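Metal-dependent phosphohydrolase, HDOD domain-containing (Geobacter sulfurreducens, PDB 3HC1) is of unknown function but binds two iron ions and is probably a metal-dependent phosphohydrolase of the HD superfamily. Local coordinates at residues Ala121-Val126 and Leu150-Gly155. Residues are numbered along the deposited sequence; the frame is centred on the assembly and turned at random.
With FE (Fe (III) ion), chain C; FE (Fe (III) ion), chain B.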
ATOM      1  N   ALA A 121       7.058  -5.421  -3.942  1.00 15.73           N
ATOM      2  CA  ALA A 121       7.215  -4.529  -5.084  1.00 18.75           C
ATOM      3  C   ALA A 121       5.867  -3.909  -5.479  1.00 16.71           C
ATOM      4  O   ALA A 121       5.752  -2.701  -5.713  1.00 15.50           O
ATOM      5  CB  ALA A 121       7.892  -5.290  -6.322  1.00 18.33           C
ATOM      6  N   HIS A 122       4.835  -4.741  -5.538  1.00 15.62           N
ATOM      7  CA  HIS A 122       3.488  -4.265  -5.865  1.00 16.61           C
ATOM      8  C   HIS A 122       2.955  -3.254  -4.814  1.00 16.40           C
ATOM      9  O   HIS A 122       2.350  -2.224  -5.155  1.00 17.41           O
ATOM     10  CB  HIS A 122       2.523  -5.462  -5.939  1.00 14.65           C
ATOM     11  CG  HIS A 122       1.079  -5.062  -6.003  1.00 16.68           C
ATOM     12  ND1 HIS A 122       0.550  -4.374  -7.071  1.00 15.18           N
ATOM     13  CD2 HIS A 122       0.075  -5.200  -5.104  1.00 19.85           C
ATOM     14  CE1 HIS A 122      -0.739  -4.166  -6.857  1.00 15.91           C
ATOM     15  NE2 HIS A 122      -1.052  -4.641  -5.662  1.00 16.70           N
ATOM     16  N   SER A 123       3.188  -3.572  -3.539  1.00 19.83           N
ATOM     17  CA  SER A 123       2.730  -2.731  -2.431  1.00 16.77           C
ATOM     18  C   SER A 123       3.457  -1.399  -2.404  1.00 18.84           C
ATOM     19  O   SER A 123       2.805  -0.320  -2.260  1.00 12.92           O
ATOM     20  CB  SER A 123       2.866  -3.466  -1.088  1.00 16.12           C
ATOM     21  OG  SER A 123       1.997  -4.614  -1.048  1.00 14.10           O
ATOM     22  N   LEU A 124       4.789  -1.441  -2.551  1.00 16.07           N
ATOM     23  CA  LEU A 124       5.594  -0.216  -2.667  1.00 18.08           C
ATOM     24  C   LEU A 124       5.189   0.626  -3.879  1.00 17.09           C
ATOM     25  O   LEU A 124       5.123   1.852  -3.775  1.00 16.99           O
ATOM     26  CB  LEU A 124       7.089  -0.534  -2.746  1.00 14.31           C
ATOM     27  CG  LEU A 124       8.072   0.653  -2.672  1.00 24.85           C
ATOM     28  CD1 LEU A 124       7.811   1.526  -1.405  1.00 14.80           C
ATOM     29  CD2 LEU A 124       9.505   0.086  -2.668  1.00 16.45           C
ATOM     30  N   GLY A 125       4.900  -0.021  -5.005  1.00 17.46           N
ATOM     31  CA  GLY A 125       4.462   0.684  -6.221  1.00 13.51           C
ATOM     32  C   GLY A 125       3.142   1.405  -5.996  1.00 14.84           C
ATOM     33  O   GLY A 125       3.021   2.581  -6.286  1.00 14.67           O
ATOM     34  N   VAL A 126       2.159   0.685  -5.460  1.00 14.96           N
ATOM     35  CA  VAL A 126       0.881   1.244  -5.095  1.00 17.73           C
ATOM     36  C   VAL A 126       1.014   2.436  -4.111  1.00 15.71           C
ATOM     37  O   VAL A 126       0.384   3.489  -4.334  1.00 17.91           O
ATOM     38  CB  VAL A 126      -0.123   0.162  -4.600  1.00 17.01           C
ATOM     39  CG1 VAL A 126      -1.468   0.785  -3.988  1.00 11.07           C
ATOM     40  CG2 VAL A 126      -0.449  -0.778  -5.798  1.00 13.02           C
ATOM     41  N   LEU A 150       0.649   1.304   0.898  1.00 15.82           N
ATOM     42  CA  LEU A 150       1.622   0.265   1.241  1.00 14.75           C
ATOM     43  C   LEU A 150       0.971  -0.876   2.023  1.00 15.34           C
ATOM     44  O   LEU A 150       1.459  -2.010   1.960  1.00 17.64           O
ATOM     45  CB  LEU A 150       2.772   0.872   2.050  1.00 13.86           C
ATOM     46  CG  LEU A 150       4.054   0.054   2.208  1.00 22.69           C
ATOM     47  CD1 LEU A 150       4.558  -0.561   0.933  1.00 14.30           C
ATOM     48  CD2 LEU A 150       5.146   0.962   2.809  1.00 26.20           C
ATOM     49  N   LEU A 151      -0.136  -0.599   2.748  1.00 13.66           N
ATOM     50  CA  LEU A 151      -0.786  -1.613   3.552  1.00 14.28           C
ATOM     51  C   LEU A 151      -1.972  -2.277   2.852  1.00 13.19           C
ATOM     52  O   LEU A 151      -2.620  -3.150   3.442  1.00 14.88           O
ATOM     53  CB  LEU A 151      -1.313  -1.018   4.874  1.00 13.17           C
ATOM     54  CG  LEU A 151      -0.198  -0.518   5.818  1.00 17.17           C
ATOM     55  CD1 LEU A 151      -0.812   0.245   6.967  1.00 16.62           C
ATOM     56  CD2 LEU A 151       0.566  -1.761   6.300  1.00 22.19           C
ATOM     57  N   HIS A 152      -2.316  -1.825   1.641  1.00 14.56           N
ATOM     58  CA  HIS A 152      -3.588  -2.241   1.008  1.00 14.10           C
ATOM     59  C   HIS A 152      -3.811  -3.770   0.860  1.00 16.05           C
ATOM     60  O   HIS A 152      -4.906  -4.284   1.060  1.00 11.30           O
ATOM     61  CB  HIS A 152      -3.866  -1.496  -0.300  1.00 14.50           C
ATOM     62  CG  HIS A 152      -3.186  -2.099  -1.508  1.00 12.55           C
ATOM     63  ND1 HIS A 152      -1.835  -1.966  -1.724  1.00 17.43           N
ATOM     64  CD2 HIS A 152      -3.661  -2.827  -2.550  1.00 19.73           C
ATOM     65  CE1 HIS A 152      -1.495  -2.626  -2.816  1.00 20.56           C
ATOM     66  NE2 HIS A 152      -2.585  -3.134  -3.350  1.00 12.57           N
ATOM     67  N   ASP A 153      -2.732  -4.461   0.495  1.00 13.82           N
ATOM     68  CA  ASP A 153      -2.706  -5.880   0.331  1.00 15.61           C
ATOM     69  C   ASP A 153      -2.107  -6.645   1.506  1.00 17.85           C
ATOM     70  O   ASP A 153      -1.661  -7.801   1.342  1.00 17.32           O
ATOM     71  CB  ASP A 153      -1.954  -6.208  -0.965  1.00 15.45           C
ATOM     72  CG  ASP A 153      -2.870  -6.140  -2.188  1.00 18.89           C
ATOM     73  OD1 ASP A 153      -4.108  -6.137  -1.984  1.00 16.46           O
ATOM     74  OD2 ASP A 153      -2.357  -6.058  -3.325  1.00 16.43           O
ATOM     75  N   VAL A 154      -2.118  -6.040   2.699  1.00 16.66           N
ATOM     76  CA  VAL A 154      -1.561  -6.733   3.876  1.00 18.72           C
ATOM     77  C   VAL A 154      -2.282  -8.085   4.120  1.00 17.60           C
ATOM     78  O   VAL A 154      -1.695  -9.023   4.617  1.00 15.76           O
ATOM     79  CB  VAL A 154      -1.579  -5.810   5.128  1.00 19.83           C
ATOM     80  CG1 VAL A 154      -3.030  -5.571   5.621  1.00 18.52           C
ATOM     81  CG2 VAL A 154      -0.757  -6.364   6.191  1.00 25.93           C
ATOM     82  N   GLY A 155      -3.536  -8.203   3.693  1.00 16.08           N
ATOM     83  CA  GLY A 155      -4.239  -9.482   3.741  1.00 18.30           C
ATOM     84  C   GLY A 155      -3.667 -10.608   2.893  1.00 19.17           C
ATOM     85  O   GLY A 155      -3.785 -11.769   3.294  1.00 19.49           O
TER
HETATM   86 FE    FE C 306      -3.113  -4.817  -4.875  1.00 19.20          FE
HETATM   87 FE    FE B 305      -5.719  -6.265  -3.427  1.00 14.71          FE
HETATM   88  O   HOH W   1       0.121  -4.361   0.788  1.00 16.66           O
HETATM   89  O   HOH W   2      -5.068  -4.862  -4.515  1.00 15.87           O
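Part of a two-iron site is built where His122, on helix 116-136, meets His152 and Asp153 in the turn leading into helix 154-162. His122 NE2 and His152 NE2 bind the same iron(III) at 2.2 and 2.3 Å, which explains why these two nitrogens approach each other without a hydrogen bond. Their ring planes meet obliquely, at 62°. Asp153 bridges the metals: OD2 binds the iron shared with the histidines at 2.1 Å and lies at the His122 ring edge, in its plane, while OD1 reaches the second iron at 2.2 Å; water 2 also links both ions. With Asp238, these residues form the H...HD...D signature of HD-domain proteins; Glu249 spans the irons, and His193, His217 and His218 complete the second site. The far nitrogens are held from behind, His122 ND1 by Leu246 O and His152 ND1 by Gly149 O, so each imidazole is fixed in rotation. Asp153 CB sits over the centre of one face of the His152 ring; on the opposite face Val126 CG1, offset toward the rim, makes a CH-pi contact 3.8 Å from the centroid. An alanine in place of Val126 removes both methyls and would probably thin the packing over that face, opening a gap beside the ring. A water between Ser123 and the turn donates to Ser123 OG (2.6 Å) and Leu150 O and accepts from Asp153 N, tying helix to turn; Ser123 OG also hydrogen-bonds Leu119. Leu150 CD1 packs on the helix backbone, 3.6 Å from Leu124 N.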